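Local coordinates for protein beta-lactamase (Sphaerobacter thermophilus, PDB 4EWF) that probably hydrolyses the amide bond of beta-lactam rings, as class A beta-lactamases do, turning the antibiotic into a substituted beta-amino acid, at residues 9-14 with 36-41; 89-94 with 115-120. All coordinates share one frame; numbering follows the deposited sequence. Where two conformers were deposited one is given.

Interaction 1: residues 9-14 with 36-41; sequences IDWSGV and GGETFR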
loop_
_atom_site.group_PDB
_atom_site.type_symbol
_atom_site.label_atom_id
_atom_site.label_comp_id
_atom_site.label_asym_id
_atom_site.label_seq_id
_atom_site.Cartn_x
_atom_site.Cartn_y
_atom_site.Cartn_z
ATOM N N ILE A 9 -23.237 -5.023 -11.529
ATOM C CA ILE A 9 -22.217 -3.985 -11.695
ATOM C C ILE A 9 -21.756 -3.789 -13.139
ATOM O O ILE A 9 -21.397 -4.740 -13.818
ATOM C CB ILE A 9 -20.974 -4.259 -10.807
ATOM C CG1 ILE A 9 -21.377 -4.304 -9.332
ATOM C CG2 ILE A 9 -19.916 -3.195 -11.031
ATOM C CD1 ILE A 9 -20.280 -4.810 -8.421
ATOM N N ASP A 10 -21.769 -2.538 -13.591
ATOM C CA ASP A 10 -21.228 -2.163 -14.894
ATOM C C ASP A 10 -19.786 -1.683 -14.693
ATOM O O ASP A 10 -19.569 -0.603 -14.142
ATOM C CB ASP A 10 -22.099 -1.034 -15.485
ATOM C CG ASP A 10 -21.675 -0.605 -16.896
ATOM O OD1 ASP A 10 -20.571 -0.958 -17.337
ATOM O OD2 ASP A 10 -22.449 0.122 -17.565
ATOM N N TRP A 11 -18.802 -2.474 -15.141
ATOM C CA TRP A 11 -17.391 -2.117 -15.003
ATOM C C TRP A 11 -16.822 -1.335 -16.190
ATOM O O TRP A 11 -15.634 -1.031 -16.205
ATOM C CB TRP A 11 -16.510 -3.361 -14.797
ATOM C CG TRP A 11 -16.757 -4.108 -13.524
ATOM C CD1 TRP A 11 -17.416 -5.302 -13.380
ATOM C CD2 TRP A 11 -16.347 -3.715 -12.210
ATOM N NE1 TRP A 11 -17.432 -5.672 -12.057
ATOM C CE2 TRP A 11 -16.773 -4.717 -11.317
ATOM C CE3 TRP A 11 -15.644 -2.611 -11.700
ATOM C CZ2 TRP A 11 -16.532 -4.654 -9.940
ATOM C CZ3 TRP A 11 -15.404 -2.545 -10.329
ATOM C CH2 TRP A 11 -15.849 -3.566 -9.467
ATOM N N SER A 12 -17.649 -1.025 -17.182
ATOM C CA SER A 12 -17.151 -0.366 -18.392
ATOM C C SER A 12 -16.417 0.951 -18.118
ATOM O O SER A 12 -15.474 1.289 -18.829
ATOM C CB SER A 12 -18.282 -0.145 -19.412
ATOM O OG SER A 12 -19.212 0.808 -18.938
ATOM N N GLY A 13 -16.841 1.695 -17.097
ATOM C CA GLY A 13 -16.181 2.945 -16.755
ATOM C C GLY A 13 -14.798 2.705 -16.172
ATOM O O GLY A 13 -13.845 3.417 -16.476
ATOM N N VAL A 14 -14.681 1.683 -15.332
ATOM C CA VAL A 14 -13.384 1.295 -14.804
ATOM C C VAL A 14 -12.454 0.832 -15.945
ATOM O O VAL A 14 -11.291 1.237 -16.021
ATOM C CB VAL A 14 -13.532 0.180 -13.747
ATOM C CG1 VAL A 14 -12.153 -0.257 -13.230
ATOM C CG2 VAL A 14 -14.433 0.650 -12.614
ATOM N N GLY A 36 -19.838 -6.458 -2.294
ATOM C CA GLY A 36 -20.342 -7.818 -2.416
ATOM C C GLY A 36 -19.296 -8.931 -2.477
ATOM O O GLY A 36 -19.589 -10.081 -2.160
ATOM N N GLY A 37 -18.078 -8.595 -2.891
ATOM C CA GLY A 37 -17.051 -9.595 -3.148
ATOM C C GLY A 37 -16.750 -9.719 -4.636
ATOM O O GLY A 37 -15.741 -10.324 -5.033
ATOM N N GLU A 38 -17.627 -9.148 -5.469
ATOM C CA GLU A 38 -17.387 -9.145 -6.909
ATOM C C GLU A 38 -16.103 -8.381 -7.254
ATOM O O GLU A 38 -15.852 -7.293 -6.741
ATOM C CB GLU A 38 -18.568 -8.580 -7.707
ATOM C CG GLU A 38 -18.276 -8.675 -9.204
ATOM C CD GLU A 38 -19.414 -8.216 -10.089
ATOM O OE1 GLU A 38 -19.122 -7.837 -11.242
ATOM O OE2 GLU A 38 -20.586 -8.250 -9.647
ATOM N N THR A 39 -15.297 -8.950 -8.139
ATOM C CA THR A 39 -13.938 -8.449 -8.315
ATOM C C THR A 39 -13.608 -8.068 -9.754
ATOM O O THR A 39 -13.776 -8.863 -10.686
ATOM C CB THR A 39 -12.916 -9.479 -7.772
ATOM O OG1 THR A 39 -13.168 -9.674 -6.373
ATOM C CG2 THR A 39 -11.481 -8.982 -7.966
ATOM N N PHE A 40 -13.164 -6.834 -9.938
ATOM C CA PHE A 40 -12.634 -6.414 -11.229
ATOM C C PHE A 40 -11.122 -6.683 -11.247
ATOM O O PHE A 40 -10.406 -6.332 -10.299
ATOM C CB PHE A 40 -12.880 -4.925 -11.435
ATOM C CG PHE A 40 -12.199 -4.357 -12.652
ATOM C CD1 PHE A 40 -12.866 -4.299 -13.872
ATOM C CD2 PHE A 40 -10.900 -3.873 -12.571
ATOM C CE1 PHE A 40 -12.234 -3.776 -14.998
ATOM C CE2 PHE A 40 -10.262 -3.341 -13.681
ATOM C CZ PHE A 40 -10.923 -3.294 -14.894
ATOM N N ARG A 41 -10.646 -7.292 -12.330
ATOM C CA ARG A 41 -9.232 -7.601 -12.500
ATOM C C ARG A 41 -8.770 -7.173 -13.890
ATOM O O ARG A 41 -9.407 -7.489 -14.904
ATOM C CB ARG A 41 -8.968 -9.111 -12.330
ATOM C CG ARG A 41 -9.193 -9.650 -10.928
ATOM C CD ARG A 41 -8.659 -11.092 -10.761
ATOM N NE ARG A 41 -9.366 -11.782 -9.681
ATOM C CZ ARG A 41 -8.959 -11.805 -8.415
ATOM N NH1 ARG A 41 -7.838 -11.196 -8.065
ATOM N NH2 ARG A 41 -9.667 -12.446 -7.498
HETATM O O HOH W 1 -22.949 -7.501 -10.372
HETATM O O HOH W 2 -20.644 -7.257 -13.307
#
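E38 reaches W11 and I9 with a fully extended side chain that carries its carboxylate across to the edge of the indole. There W11 NE1 donates to E38 OE1 at 2.9 Å, with the acceptor close to the indole plane; the N-H arrives from above the carboxylate plane, 42° out of it. Two waters complete the grip: one accepts from I9 N and donates to E38 OE2, the other donates to both I9 O and E38 OE1. A long acidic chain suits this exposed turn, where one carboxylate can bind a ring N-H and serve the loop backbone through water. The methyl I9 CD1 lies 3.7 Å from E38 OE2.

T39 begins strand 39-42, an edge strand of the five-stranded antiparallel sheet of the beta-lactamase fold. The partner segment leads into helix 12-22; D10, just before the turn into that helix, takes a capping bond from S12 N on OD1. Helix 249-266 packs beside it, touching I9 and V14.

F40 points its CB toward segment 9-14, with CG anti to the backbone N (chi1 172°). The indole offers E38 its N-H and F40 a wide face: F40 CB makes a CH-pi contact 3.5 Å from the centroid of the W11 six-membered ring, while I9 CG2 lies against the opposite face. The aromatic rings meet obliquely, planes at 39°. Buried V14 presents a compact methyl, CG1, in a second CH-pi contact 3.7 Å from the F40 centroid.

Interaction 2: residues 89-94 with 115-120; sequences GVLLHL and NTATNL. With SO4 (sulfate ion), chain F.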
loop_
_atom_site.group_PDB
_atom_site.type_symbol
_atom_site.label_atom_id
_atom_site.label_comp_id
_atom_site.label_asym_id
_atom_site.label_seq_id
_atom_site.Cartn_x
_atom_site.Cartn_y
_atom_site.Cartn_z
ATOM N N GLY A 89 11.063 10.170 3.299
ATOM C CA GLY A 89 11.229 10.099 4.732
ATOM C C GLY A 89 11.738 11.398 5.323
ATOM O O GLY A 89 12.051 12.358 4.611
ATOM N N VAL A 90 11.817 11.419 6.643
ATOM C CA VAL A 90 12.272 12.597 7.358
ATOM C C VAL A 90 13.479 12.263 8.260
ATOM O O VAL A 90 14.361 13.117 8.525
ATOM C CB VAL A 90 11.077 13.223 8.119
ATOM C CG1 VAL A 90 10.708 12.416 9.360
ATOM C CG2 VAL A 90 11.353 14.644 8.451
ATOM N N LEU A 91 13.555 11.013 8.701
ATOM C CA LEU A 91 14.629 10.612 9.623
ATOM C C LEU A 91 16.016 10.840 9.051
ATOM O O LEU A 91 16.948 11.154 9.794
ATOM C CB LEU A 91 14.479 9.142 10.050
ATOM C CG LEU A 91 13.230 8.834 10.888
ATOM C CD1 LEU A 91 13.179 7.348 11.283
ATOM C CD2 LEU A 91 13.177 9.724 12.137
ATOM N N LEU A 92 16.160 10.697 7.736
ATOM C CA LEU A 92 17.468 10.894 7.146
ATOM C C LEU A 92 18.064 12.249 7.425
ATOM O O LEU A 92 19.265 12.395 7.325
ATOM C CB LEU A 92 17.512 10.607 5.639
ATOM C CG LEU A 92 16.517 11.050 4.558
ATOM C CD1 LEU A 92 15.464 12.080 4.960
ATOM C CD2 LEU A 92 17.273 11.442 3.282
ATOM N N HIS A 93 17.244 13.234 7.778
ATOM C CA HIS A 93 17.759 14.581 8.023
ATOM C C HIS A 93 17.665 15.012 9.485
ATOM O O HIS A 93 18.009 16.145 9.819
ATOM C CB HIS A 93 17.021 15.606 7.156
ATOM C CG HIS A 93 17.196 15.391 5.687
ATOM N ND1 HIS A 93 18.434 15.362 5.082
ATOM C CD2 HIS A 93 16.289 15.198 4.700
ATOM C CE1 HIS A 93 18.283 15.146 3.788
ATOM N NE2 HIS A 93 16.991 15.048 3.528
ATOM N N LEU A 94 17.193 14.124 10.353
ATOM C CA LEU A 94 17.060 14.460 11.774
ATOM C C LEU A 94 18.319 14.033 12.509
ATOM O O LEU A 94 19.077 13.205 12.007
ATOM C CB LEU A 94 15.828 13.783 12.372
ATOM C CG LEU A 94 14.490 14.214 11.759
ATOM C CD1 LEU A 94 13.342 13.565 12.545
ATOM C CD2 LEU A 94 14.339 15.738 11.775
ATOM N N ASN A 115 11.948 5.753 4.529
ATOM C CA ASN A 115 12.830 4.652 4.159
ATOM C C ASN A 115 13.765 4.236 5.301
ATOM O O ASN A 115 14.060 3.058 5.457
ATOM C CB ASN A 115 13.654 4.998 2.907
ATOM C CG ASN A 115 12.850 4.867 1.601
ATOM O OD1 ASN A 115 11.756 4.306 1.586
ATOM N ND2 ASN A 115 13.408 5.375 0.505
ATOM N N THR A 116 14.228 5.200 6.097
ATOM C CA THR A 116 15.047 4.876 7.268
ATOM C C THR A 116 14.234 4.057 8.286
ATOM O O THR A 116 14.680 3.009 8.771
ATOM C CB THR A 116 15.586 6.145 7.956
ATOM O OG1 THR A 116 16.455 6.855 7.053
ATOM C CG2 THR A 116 16.364 5.776 9.202
ATOM N N ALA A 117 13.036 4.536 8.604
ATOM C CA ALA A 117 12.154 3.839 9.542
ATOM C C ALA A 117 11.862 2.425 9.041
ATOM O O ALA A 117 11.834 1.467 9.819
ATOM C CB ALA A 117 10.858 4.603 9.703
ATOM N N THR A 118 11.651 2.311 7.732
ATOM C CA THR A 118 11.373 1.028 7.099
ATOM C C THR A 118 12.526 0.055 7.305
ATOM O O THR A 118 12.309 -1.079 7.744
ATOM C CB THR A 118 11.107 1.188 5.595
ATOM O OG1 THR A 118 9.946 2.005 5.408
ATOM C CG2 THR A 118 10.866 -0.174 4.945
ATOM N N ASN A 119 13.744 0.494 6.979
ATOM C CA ASN A 119 14.924 -0.351 7.129
ATOM C C ASN A 119 15.239 -0.730 8.580
ATOM O O ASN A 119 15.783 -1.803 8.842
ATOM C CB ASN A 119 16.146 0.269 6.439
ATOM C CG ASN A 119 15.979 0.340 4.922
ATOM O OD1 ASN A 119 15.045 -0.238 4.369
ATOM N ND2 ASN A 119 16.884 1.050 4.247
ATOM N N LEU A 120 14.892 0.151 9.511
ATOM C CA LEU A 120 15.001 -0.154 10.935
ATOM C C LEU A 120 14.032 -1.280 11.353
ATOM O O LEU A 120 14.408 -2.179 12.111
ATOM C CB LEU A 120 14.768 1.110 11.767
ATOM C CG LEU A 120 15.918 2.133 11.781
ATOM C CD1 LEU A 120 15.466 3.439 12.452
ATOM C CD2 LEU A 120 17.159 1.566 12.494
HETATM S S SO4 F . 21.717 16.193 6.275
HETATM O O1 SO4 F . 22.620 15.073 6.541
HETATM O O2 SO4 F . 20.336 15.748 6.414
HETATM O O3 SO4 F . 21.957 17.277 7.227
HETATM O O4 SO4 F . 21.934 16.680 4.914
HETATM O O HOH W 3 14.413 8.675 6.380
#
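The first torsions of L91 and T116 decide which groups meet once the backbones have brought L91 CB to T116 CB. L91 CG lies anti to its carbonyl carbon (chi1 -65°), sending the chain toward helix 115-125 and CD1 on to A117; in T116 the methyl CG2 stands opposite the backbone N, held toward L91, and the hydroxyl OG1 beside that N (chi1 -63°), toward a water. The contact packs a 3-10 turn, residues 91-93 of the loop between strands 76-78 and 99-101, against the first turn of that helix in the beta-lactamase fold. The helix begins at N115, the last residue of what is probably the SDN motif of class A enzymes (S113, D114, N115), so the contact backs onto the presumed active site.

The apolar half belongs to L91. L91 CB lies 3.8 Å from T116 CB and also touches T116 CG2, while farther out L91 CD1 comes within 3.9 Å of A117 CB. Leucine suits this buried place by its branched reach, and alanine at 117 lets the branch approach the helix backbone closely.

The polar half runs through T116 OG1. T116 OG1 lies 2.8 Å from a water that accepts from L92 N, and it also bonds to A85 N, which satisfies a buried hydroxyl. D114, just before the helix, ties the segments together: its OD1 accepts from V90 N and L91 N, its OD2 from A117 N.

G89, with phi 130°, has a backbone shape open mainly to glycine, and G89 CA passes 4.4 Å from N115 N. N115 itself is engaged beyond the contact: its ND2 donates to P86 O, and its OD1 accepts a hydrogen bond from K55 NZ.

Interaction 1 closes before interaction 2 opens along the chain, and the two lie on opposite sides of the chain's centre, about 38 Å apart between centres and about 25 Å between nearest atoms. They share no secondary-structure element. Interaction 1 is a surface contact joining the start of helix 12-22 to edge strand 39-42 of the five-stranded sheet. Interaction 2 is buried in the helical part, where a loop meets helix 115-125. The second borders the presumed SxxK and SDN residues, consistent with the serine enzymes of this family, whereas 9-14 with 36-41 is structural packing at the far edge of the sheet.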